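Local coordinates for uncharacterized protein (Chondromyces crocatus, PDB 6I86) that is of unknown function but is encoded in the crocagin gene cluster and so probably takes part in making this ribosomally synthesised, post-translationally modified peptide, at residues 41-44 / 45-49; 110-114 / 115-119; 139-142 / 143-146; 25-29 / 30-34. All coordinates share one frame; numbering follows the deposited sequence.

Contact 1. Residues 41-44 / 45-49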
loop_
_atom_site.group_PDB
_atom_site.type_symbol
_atom_site.label_atom_id
_atom_site.label_comp_id
_atom_site.label_asym_id
_atom_site.label_seq_id
_atom_site.Cartn_x
_atom_site.Cartn_y
_atom_site.Cartn_z
ATOM N N ARG A 41 6.138 -17.007 -0.192
ATOM C CA ARG A 41 7.199 -16.103 -0.613
ATOM C C ARG A 41 6.781 -14.644 -0.477
ATOM O O ARG A 41 7.641 -13.769 -0.328
ATOM C CB ARG A 41 7.619 -16.430 -2.046
ATOM C CG ARG A 41 8.407 -17.729 -2.147
ATOM C CD ARG A 41 8.821 -18.063 -3.570
ATOM N NE ARG A 41 7.733 -18.673 -4.325
ATOM C CZ ARG A 41 7.103 -18.086 -5.337
ATOM N NH1 ARG A 41 7.461 -16.872 -5.732
ATOM N NH2 ARG A 41 6.120 -18.718 -5.961
ATOM N N ILE A 42 5.477 -14.362 -0.519
ATOM C CA ILE A 42 4.997 -13.025 -0.177
ATOM C C ILE A 42 5.312 -12.712 1.281
ATOM O O ILE A 42 5.801 -11.626 1.613
ATOM C CB ILE A 42 3.489 -12.898 -0.463
ATOM C CG1 ILE A 42 3.204 -13.040 -1.958
ATOM C CG2 ILE A 42 2.959 -11.571 0.053
ATOM C CD1 ILE A 42 1.747 -12.858 -2.313
ATOM N N TRP A 43 5.034 -13.666 2.175
ATOM C CA TRP A 43 5.268 -13.438 3.598
ATOM C C TRP A 43 6.751 -13.270 3.898
ATOM O O TRP A 43 7.126 -12.511 4.800
ATOM C CB TRP A 43 4.685 -14.584 4.420
ATOM C CG TRP A 43 4.483 -14.230 5.857
ATOM C CD1 TRP A 43 5.239 -14.634 6.919
ATOM C CD2 TRP A 43 3.465 -13.377 6.390
ATOM N NE1 TRP A 43 4.745 -14.094 8.082
ATOM C CE2 TRP A 43 3.657 -13.317 7.785
ATOM C CE3 TRP A 43 2.406 -12.662 5.823
ATOM C CZ2 TRP A 43 2.829 -12.571 8.619
ATOM C CZ3 TRP A 43 1.587 -11.923 6.652
ATOM C CH2 TRP A 43 1.801 -11.883 8.035
ATOM N N ARG A 44 7.611 -13.978 3.164
ATOM C CA ARG A 44 9.047 -13.810 3.357
ATOM C C ARG A 44 9.505 -12.427 2.915
ATOM O O ARG A 44 10.367 -11.818 3.558
ATOM C CB ARG A 44 9.812 -14.892 2.602
ATOM C CG ARG A 44 9.635 -16.269 3.186
ATOM C CD ARG A 44 10.883 -17.083 2.975
ATOM N NE ARG A 44 11.119 -17.405 1.571
ATOM C CZ ARG A 44 10.540 -18.419 0.935
ATOM N NH1 ARG A 44 9.684 -19.203 1.576
ATOM N NH2 ARG A 44 10.818 -18.649 -0.340
ATOM N N LEU A 45 8.944 -11.919 1.816
ATOM C CA LEU A 45 9.241 -10.551 1.407
ATOM C C LEU A 45 8.763 -9.552 2.453
ATOM O O LEU A 45 9.437 -8.549 2.717
ATOM C CB LEU A 45 8.605 -10.257 0.048
ATOM C CG LEU A 45 9.250 -10.902 -1.178
ATOM C CD1 LEU A 45 8.431 -10.619 -2.432
ATOM C CD2 LEU A 45 10.681 -10.414 -1.346
ATOM N N LYS A 46 7.603 -9.813 3.064
ATOM C CA LYS A 46 7.120 -8.945 4.133
ATOM C C LYS A 46 8.058 -8.984 5.333
ATOM O O LYS A 46 8.399 -7.941 5.904
ATOM C CB LYS A 46 5.707 -9.354 4.549
ATOM C CG LYS A 46 5.182 -8.590 5.753
ATOM C CD LYS A 46 3.802 -9.071 6.167
ATOM C CE LYS A 46 3.599 -8.897 7.663
ATOM N NZ LYS A 46 4.037 -7.552 8.124
ATOM N N ILE A 47 8.479 -10.186 5.734
ATOM C CA ILE A 47 9.406 -10.320 6.855
ATOM C C ILE A 47 10.698 -9.564 6.571
ATOM O O ILE A 47 11.277 -8.935 7.465
ATOM C CB ILE A 47 9.672 -11.809 7.151
ATOM C CG1 ILE A 47 8.410 -12.481 7.695
ATOM C CG2 ILE A 47 10.818 -11.971 8.140
ATOM C CD1 ILE A 47 8.548 -13.975 7.886
ATOM N N ALA A 48 11.159 -9.599 5.322
ATOM C CA ALA A 48 12.399 -8.944 4.925
ATOM C C ALA A 48 12.223 -7.459 4.634
ATOM O O ALA A 48 13.170 -6.824 4.156
ATOM C CB ALA A 48 12.997 -9.647 3.703
ATOM N N HIS A 49 11.046 -6.899 4.914
ATOM C CA HIS A 49 10.751 -5.482 4.711
ATOM C C HIS A 49 10.912 -5.058 3.255
ATOM O O HIS A 49 11.183 -3.886 2.974
ATOM C CB HIS A 49 11.612 -4.596 5.621
ATOM C CG HIS A 49 11.770 -5.133 7.009
ATOM N ND1 HIS A 49 10.713 -5.251 7.886
ATOM C CD2 HIS A 49 12.859 -5.599 7.667
ATOM C CE1 HIS A 49 11.144 -5.761 9.025
ATOM N NE2 HIS A 49 12.442 -5.982 8.919
#
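One face of the Trp43 indole carries the aliphatic end of Lys46: CE of Lys46 stands 3.9 Å from the centroid of the six-membered ring of Trp43, 26° off the normal, a CH-pi contact, while CD lies over the same face nearer the rim. At the pyrrole end of the ring, CD1 of Ile47 approaches CD1 of Trp43 obliquely to 3.5 Å. Trp43 and Lys46 run side by side because both turn CG away from their backbone N (chi1 -161° and 174°). Ile47 instead crosses the indole at about a right angle. Replacing Lys46 by an alanine would probably uncover this part of the benzo ring and leave the indole freer to turn. The backbone beneath is the end of helix 38-47, with i to i+4 bonds such as Ile47 N to Trp43 O at 2.8 Å. His49, at positive phi, is the C-prime residue of a Schellman motif that closes the helix: its N bonds to Lys46 O at 3.0 Å, and Glu50 N bonds to Leu45 O. NZ of Lys46 is 5.3 Å from the same Trp43 ring centroid, at most a weak cation-pi attraction, so the pairing is chiefly apolar, made by the methylenes.

Contact 2. Residues 110-114 / 115-119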
loop_
_atom_site.group_PDB
_atom_site.type_symbol
_atom_site.label_atom_id
_atom_site.label_comp_id
_atom_site.label_asym_id
_atom_site.label_seq_id
_atom_site.Cartn_x
_atom_site.Cartn_y
_atom_site.Cartn_z
ATOM N N LEU A 110 4.340 6.058 -6.088
ATOM C CA LEU A 110 5.208 7.211 -5.940
ATOM C C LEU A 110 6.621 6.801 -6.326
ATOM O O LEU A 110 6.996 5.632 -6.208
ATOM C CB LEU A 110 5.194 7.754 -4.501
ATOM C CG LEU A 110 4.009 8.582 -4.000
ATOM C CD1 LEU A 110 4.178 8.924 -2.524
ATOM C CD2 LEU A 110 3.855 9.848 -4.826
ATOM N N THR A 111 7.399 7.768 -6.797
ATOM C CA THR A 111 8.838 7.601 -6.955
ATOM C C THR A 111 9.524 8.472 -5.914
ATOM O O THR A 111 9.401 9.701 -5.946
ATOM C CB THR A 111 9.305 7.968 -8.363
ATOM O OG1 THR A 111 8.774 7.021 -9.300
ATOM C CG2 THR A 111 10.827 7.943 -8.435
ATOM N N VAL A 112 10.231 7.833 -4.989
ATOM C CA VAL A 112 10.877 8.521 -3.875
ATOM C C VAL A 112 12.376 8.273 -3.993
ATOM O O VAL A 112 12.791 7.453 -4.825
ATOM C CB VAL A 112 10.316 8.029 -2.531
ATOM C CG1 VAL A 112 8.831 8.350 -2.428
ATOM C CG2 VAL A 112 10.565 6.536 -2.373
ATOM N N PRO A 113 13.225 8.957 -3.227
ATOM C CA PRO A 113 14.653 8.618 -3.231
ATOM C C PRO A 113 14.867 7.180 -2.797
ATOM O O PRO A 113 14.183 6.687 -1.886
ATOM C CB PRO A 113 15.252 9.600 -2.214
ATOM C CG PRO A 113 14.331 10.763 -2.245
ATOM C CD PRO A 113 12.960 10.178 -2.441
ATOM N N PRO A 114 15.798 6.470 -3.430
ATOM C CA PRO A 114 16.072 5.090 -3.021
ATOM C C PRO A 114 16.552 5.037 -1.580
ATOM O O PRO A 114 17.229 5.944 -1.089
ATOM C CB PRO A 114 17.172 4.640 -3.991
ATOM C CG PRO A 114 17.084 5.585 -5.146
ATOM C CD PRO A 114 16.619 6.887 -4.578
ATOM N N GLY A 115 16.187 3.966 -0.898
ATOM C CA GLY A 115 16.643 3.764 0.456
ATOM C C GLY A 115 15.583 3.076 1.288
ATOM O O GLY A 115 14.640 2.491 0.765
ATOM N N ARG A 116 15.773 3.176 2.599
ATOM C CA ARG A 116 14.980 2.463 3.586
ATOM C C ARG A 116 14.085 3.445 4.328
ATOM O O ARG A 116 14.532 4.524 4.733
ATOM C CB ARG A 116 15.898 1.726 4.563
ATOM C CG ARG A 116 15.189 1.062 5.715
ATOM C CD ARG A 116 16.141 0.197 6.528
ATOM N NE ARG A 116 17.051 -0.576 5.685
ATOM C CZ ARG A 116 17.063 -1.903 5.627
ATOM N NH1 ARG A 116 17.923 -2.529 4.833
ATOM N NH2 ARG A 116 16.214 -2.608 6.360
ATOM N N TYR A 117 12.821 3.071 4.504
ATOM C CA TYR A 117 11.817 3.978 5.038
ATOM C C TYR A 117 11.048 3.312 6.165
ATOM O O TYR A 117 10.701 2.130 6.076
ATOM C CB TYR A 117 10.822 4.408 3.955
ATOM C CG TYR A 117 11.423 5.305 2.911
ATOM C CD1 TYR A 117 11.429 6.681 3.074
ATOM C CD2 TYR A 117 11.999 4.776 1.766
ATOM C CE1 TYR A 117 11.989 7.508 2.120
ATOM C CE2 TYR A 117 12.559 5.593 0.805
ATOM C CZ TYR A 117 12.552 6.959 0.987
ATOM O OH TYR A 117 13.111 7.778 0.032
ATOM N N ARG A 118 10.784 4.074 7.220
ATOM C CA ARG A 118 9.736 3.691 8.149
ATOM C C ARG A 118 8.382 3.901 7.481
ATOM O O ARG A 118 8.195 4.825 6.685
ATOM C CB ARG A 118 9.836 4.494 9.447
ATOM C CG ARG A 118 9.886 3.614 10.685
ATOM C CD ARG A 118 10.231 4.388 11.949
ATOM N NE ARG A 118 11.641 4.762 12.022
ATOM C CZ ARG A 118 12.615 3.928 12.376
ATOM N NH1 ARG A 118 13.871 4.350 12.427
ATOM N NH2 ARG A 118 12.334 2.663 12.663
ATOM N N VAL A 119 7.443 3.011 7.779
ATOM C CA VAL A 119 6.152 2.994 7.104
ATOM C C VAL A 119 5.062 2.918 8.158
ATOM O O VAL A 119 5.074 2.018 9.005
ATOM C CB VAL A 119 6.028 1.817 6.122
ATOM C CG1 VAL A 119 4.612 1.745 5.558
ATOM C CG2 VAL A 119 7.037 1.959 5.003
#
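Val112 is still extended as the chain leaves strand 107-111, the two prolines follow in polyproline-II-like conformation, and Gly115 then takes phi 146°, psi -163°, where a side chain would collide with Pro114 O, so only glycine fits easily. Across this bend the phenol of Tyr117 reaches back to the prolines. Its OH donates a hydrogen bond to Pro113 O, which lies at the ring edge, in plane; the 2.5 Å between them is doubtful as an exact length, and no extra strength is read from it. The CG of Tyr117 is set opposite its own carbonyl carbon (chi1 -69°), which sends the ring back toward residues 112-113. The bend passes the chain from the edge strand 107-111 of the four-stranded antiparallel sheet to strand 115-123 of the five-stranded mixed sheet, and the phenol bridges its two limbs. Around the hydroxyl lie aliphatic carbons: CD of Pro113 is 3.4 Å from Tyr117 OH, the two side chains crossing at about a right angle. Val112 slides past the ring in the opposite direction, an apolar contact with its CG2 obliquely 3.9 Å from CE2 of Tyr117. Leu68 of strand 60-69 touches both Val112 and Tyr117.

Contact 3. Residues 139-142 / 143-146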
loop_
_atom_site.group_PDB
_atom_site.type_symbol
_atom_site.label_atom_id
_atom_site.label_comp_id
_atom_site.label_asym_id
_atom_site.label_seq_id
_atom_site.Cartn_x
_atom_site.Cartn_y
_atom_site.Cartn_z
ATOM N N ALA A 139 -16.615 4.566 -10.223
ATOM C CA ALA A 139 -17.812 4.713 -9.410
ATOM C C ALA A 139 -17.508 4.899 -7.930
ATOM O O ALA A 139 -18.439 5.094 -7.141
ATOM C CB ALA A 139 -18.726 3.499 -9.600
ATOM N N TYR A 140 -16.242 4.829 -7.534
ATOM C CA TYR A 140 -15.864 5.152 -6.168
ATOM C C TYR A 140 -16.168 6.623 -5.920
ATOM O O TYR A 140 -15.635 7.486 -6.638
ATOM C CB TYR A 140 -14.382 4.856 -5.928
ATOM C CG TYR A 140 -13.945 4.896 -4.473
ATOM C CD1 TYR A 140 -13.829 6.100 -3.786
ATOM C CD2 TYR A 140 -13.632 3.726 -3.790
ATOM C CE1 TYR A 140 -13.425 6.136 -2.459
ATOM C CE2 TYR A 140 -13.226 3.753 -2.465
ATOM C CZ TYR A 140 -13.124 4.961 -1.806
ATOM O OH TYR A 140 -12.720 5.000 -0.490
ATOM N N PRO A 141 -17.018 6.952 -4.950
ATOM C CA PRO A 141 -17.421 8.352 -4.753
ATOM C C PRO A 141 -16.221 9.246 -4.480
ATOM O O PRO A 141 -15.371 8.939 -3.641
ATOM C CB PRO A 141 -18.362 8.280 -3.545
ATOM C CG PRO A 141 -18.860 6.865 -3.535
ATOM C CD PRO A 141 -17.705 6.039 -4.021
ATOM N N ALA A 142 -16.167 10.371 -5.197
ATOM C CA ALA A 142 -15.011 11.257 -5.122
ATOM C C ALA A 142 -14.802 11.815 -3.720
ATOM O O ALA A 142 -13.658 12.033 -3.305
ATOM C CB ALA A 142 -15.166 12.399 -6.125
ATOM N N ASP A 143 -15.880 12.056 -2.979
ATOM C CA ASP A 143 -15.787 12.674 -1.665
ATOM C C ASP A 143 -15.677 11.658 -0.533
ATOM O O ASP A 143 -15.823 12.034 0.634
ATOM C CB ASP A 143 -16.992 13.586 -1.426
ATOM C CG ASP A 143 -18.309 12.843 -1.519
ATOM O OD1 ASP A 143 -18.308 11.675 -1.962
ATOM O OD2 ASP A 143 -19.348 13.427 -1.145
ATOM N N GLU A 144 -15.431 10.391 -0.846
ATOM C CA GLU A 144 -15.264 9.358 0.164
ATOM C C GLU A 144 -13.824 8.866 0.174
ATOM O O GLU A 144 -13.030 9.159 -0.724
ATOM C CB GLU A 144 -16.235 8.195 -0.071
ATOM C CG GLU A 144 -17.686 8.566 0.199
ATOM C CD GLU A 144 -18.646 7.438 -0.114
ATOM O OE1 GLU A 144 -18.199 6.272 -0.171
ATOM O OE2 GLU A 144 -19.848 7.719 -0.298
ATOM N N GLY A 145 -13.493 8.115 1.219
ATOM C CA GLY A 145 -12.142 7.659 1.424
ATOM C C GLY A 145 -11.224 8.788 1.850
ATOM O O GLY A 145 -11.667 9.915 2.091
ATOM N N PRO A 146 -9.914 8.511 1.950
ATOM C CA PRO A 146 -9.306 7.207 1.657
ATOM C C PRO A 146 -9.611 6.141 2.708
ATOM O O PRO A 146 -9.820 6.461 3.878
ATOM C CB PRO A 146 -7.806 7.520 1.637
ATOM C CG PRO A 146 -7.660 8.703 2.530
ATOM C CD PRO A 146 -8.911 9.515 2.352
#
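Glu144 crosses the Pro141 ring obliquely, touching it from its first side-chain carbons onward. Its CB is 3.7 Å from Pro141 O, and CG comes to 3.8 Å from Pro141 CB. A chi1 of -70° places CG beside the backbone N, and chi2 of 177° carries the chain straight on, so the carboxylate reaches the pyrrolidine, where CD of Glu144 sits 3.5 Å from CG of Pro141. Of the two oxygens, OE2 meets CB and CG of the proline, while OE1 rests against CG and CD and is hydrogen-bonded to NE2 of His131. The backbone here is a type I beta turn from Pro141 to Glu144, in the long loop between helix 125-128 and strand 148-154. Its closing bond, Glu144 N to Pro141 O, is 3.2 Å, and the donor stands well above the carbonyl plane. With an alanine here in place of Glu144, His131 NE2 is likely to lose its carboxylate partner and the proline ring its cover. Just before the turn, Tyr140 faces the returning chain: Glu144 O lies in its ring plane, 3.5 Å from CE1 of Tyr140. Its OH bonds to Asp147 and is 3.3 Å from CA of Gly145, where a CB would clash.

Contact 4. Residues 25-29 / 30-34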
loop_
_atom_site.group_PDB
_atom_site.type_symbol
_atom_site.label_atom_id
_atom_site.label_comp_id
_atom_site.label_asym_id
_atom_site.label_seq_id
_atom_site.Cartn_x
_atom_site.Cartn_y
_atom_site.Cartn_z
ATOM N N CYS A 25 11.433 -5.321 -7.135
ATOM C CA CYS A 25 11.239 -6.498 -6.298
ATOM C C CYS A 25 10.842 -7.698 -7.152
ATOM O O CYS A 25 10.175 -7.558 -8.181
ATOM C CB CYS A 25 10.171 -6.226 -5.237
ATOM S SG CYS A 25 9.938 -7.566 -4.041
ATOM N N SER A 26 11.268 -8.888 -6.713
ATOM C CA SER A 26 11.009 -10.108 -7.471
ATOM C C SER A 26 9.521 -10.337 -7.694
ATOM O O SER A 26 9.128 -10.933 -8.703
ATOM C CB SER A 26 11.622 -11.311 -6.751
ATOM O OG SER A 26 11.036 -11.492 -5.472
ATOM N N ILE A 27 8.678 -9.863 -6.772
ATOM C CA ILE A 27 7.237 -10.048 -6.895
ATOM C C ILE A 27 6.671 -9.339 -8.120
ATOM O O ILE A 27 5.570 -9.671 -8.572
ATOM C CB ILE A 27 6.541 -9.568 -5.602
ATOM C CG1 ILE A 27 5.099 -10.081 -5.538
ATOM C CG2 ILE A 27 6.591 -8.054 -5.495
ATOM C CD1 ILE A 27 4.442 -9.905 -4.186
ATOM N N ASN A 28 7.401 -8.375 -8.681
ATOM C CA ASN A 28 6.947 -7.627 -9.845
ATOM C C ASN A 28 7.330 -8.302 -11.160
ATOM O O ASN A 28 7.382 -7.633 -12.199
ATOM C CB ASN A 28 7.500 -6.199 -9.801
ATOM C CG ASN A 28 6.624 -5.210 -10.552
ATOM O OD1 ASN A 28 5.426 -5.430 -10.723
ATOM N ND2 ASN A 28 7.220 -4.108 -11.001
ATOM N N SER A 29 7.601 -9.604 -11.140
ATOM C CA SER A 29 7.940 -10.362 -12.333
ATOM C C SER A 29 7.080 -11.614 -12.409
ATOM O O SER A 29 6.639 -12.132 -11.379
ATOM C CB SER A 29 9.427 -10.751 -12.344
ATOM O OG SER A 29 10.251 -9.608 -12.489
ATOM N N PRO A 30 6.810 -12.111 -13.620
ATOM C CA PRO A 30 5.947 -13.299 -13.740
ATOM C C PRO A 30 6.541 -14.558 -13.129
ATOM O O PRO A 30 5.784 -15.431 -12.686
ATOM C CB PRO A 30 5.759 -13.443 -15.259
ATOM C CG PRO A 30 6.058 -12.087 -15.819
ATOM C CD PRO A 30 7.114 -11.510 -14.929
ATOM N N ALA A 31 7.871 -14.680 -13.089
ATOM C CA ALA A 31 8.489 -15.882 -12.534
ATOM C C ALA A 31 8.141 -16.069 -11.063
ATOM O O ALA A 31 8.114 -17.202 -10.570
ATOM C CB ALA A 31 10.004 -15.827 -12.718
ATOM N N PHE A 32 7.879 -14.973 -10.348
ATOM C CA PHE A 32 7.479 -15.072 -8.949
ATOM C C PHE A 32 6.174 -15.847 -8.803
ATOM O O PHE A 32 6.041 -16.692 -7.911
ATOM C CB PHE A 32 7.343 -13.669 -8.350
ATOM C CG PHE A 32 7.019 -13.655 -6.879
ATOM C CD1 PHE A 32 5.712 -13.806 -6.436
ATOM C CD2 PHE A 32 8.019 -13.464 -5.938
ATOM C CE1 PHE A 32 5.413 -13.788 -5.085
ATOM C CE2 PHE A 32 7.727 -13.441 -4.587
ATOM C CZ PHE A 32 6.421 -13.603 -4.160
ATOM N N TRP A 33 5.203 -15.576 -9.673
ATOM C CA TRP A 33 3.858 -16.109 -9.509
ATOM C C TRP A 33 3.629 -17.417 -10.252
ATOM O O TRP A 33 2.665 -18.127 -9.942
ATOM C CB TRP A 33 2.833 -15.070 -9.972
ATOM C CG TRP A 33 2.907 -13.805 -9.179
ATOM C CD1 TRP A 33 3.728 -12.738 -9.412
ATOM C CD2 TRP A 33 2.146 -13.479 -8.012
ATOM N NE1 TRP A 33 3.519 -11.766 -8.465
ATOM C CE2 TRP A 33 2.553 -12.196 -7.593
ATOM C CE3 TRP A 33 1.156 -14.143 -7.282
ATOM C CZ2 TRP A 33 2.002 -11.565 -6.480
ATOM C CZ3 TRP A 33 0.613 -13.517 -6.177
ATOM C CH2 TRP A 33 1.036 -12.241 -5.786
ATOM N N SER A 34 4.486 -17.758 -11.215
ATOM C CA SER A 34 4.302 -18.979 -11.989
ATOM C C SER A 34 4.668 -20.239 -11.212
ATOM O O SER A 34 4.199 -21.324 -11.569
ATOM C CB SER A 34 5.123 -18.915 -13.279
ATOM O OG SER A 34 6.511 -18.949 -13.001
#
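The indole N-H of Trp33 donates to Ile27 O: the NE1 to O distance is 2.9 Å, the N-H...O angle 155°, and the donor lies in the carbonyl plane, on a lone pair. The acceptor is close to the plane of the indole, so the ring meets it edge-on, and Ser29 O lies at the same edge, 3.6 Å from CD1 of Trp33. A longer backbone bond, Phe32 N to Ser29 O at 3.3 Å, approaches from above the carbonyl plane. CA of Ile27 lies over one face of the Phe32 ring, 3.9 Å from its centroid, a CH-pi contact; chi1 of -176° swings that ring beside the carbonyl carbon of Phe32 and over Ile27. CG1 of Ile27 then serves both aromatics, at 3.7 Å from CE1 of Phe32 and 3.6 Å from CZ2 of Trp33. Outside the segments, Leu45 touches Ile27 and Phe32, and Arg41 both hydrogen-bonds to Phe32 O through NH1 and makes a cation-pi contact with its ring. The arrangement is a short 3-10 turn at 26-27 leading into a short, loosely hydrogen-bonded helical turn over 30-34, tied by the indole bond, the backbone bond from Phe32 N to Ser29 O, and Ile27 packing on both rings.

Along the chain the order is contact 4, 1, 2, 3. Contacts 4 and 1 belong to consecutive helices, 30-34 and 38-47, their centres about 13 Å apart, and they touch: Arg41 NH1 lies 2.6 Å from Phe32 O, while Ile42 packs on Trp33. Together they form a helical excursion between strands 17-22 and 51-55 of the four-stranded sheet. Contact 2 lies where the chain crosses from that sheet to the five-stranded one, its centre about 17 Å from that of contact 1. Contact 3 stands across the chain's centre from all three, about 27 to 31 Å away between centres, in the loop before strand 148-154. The short-range contacts thus lie in three separate regions of a mainly beta chain.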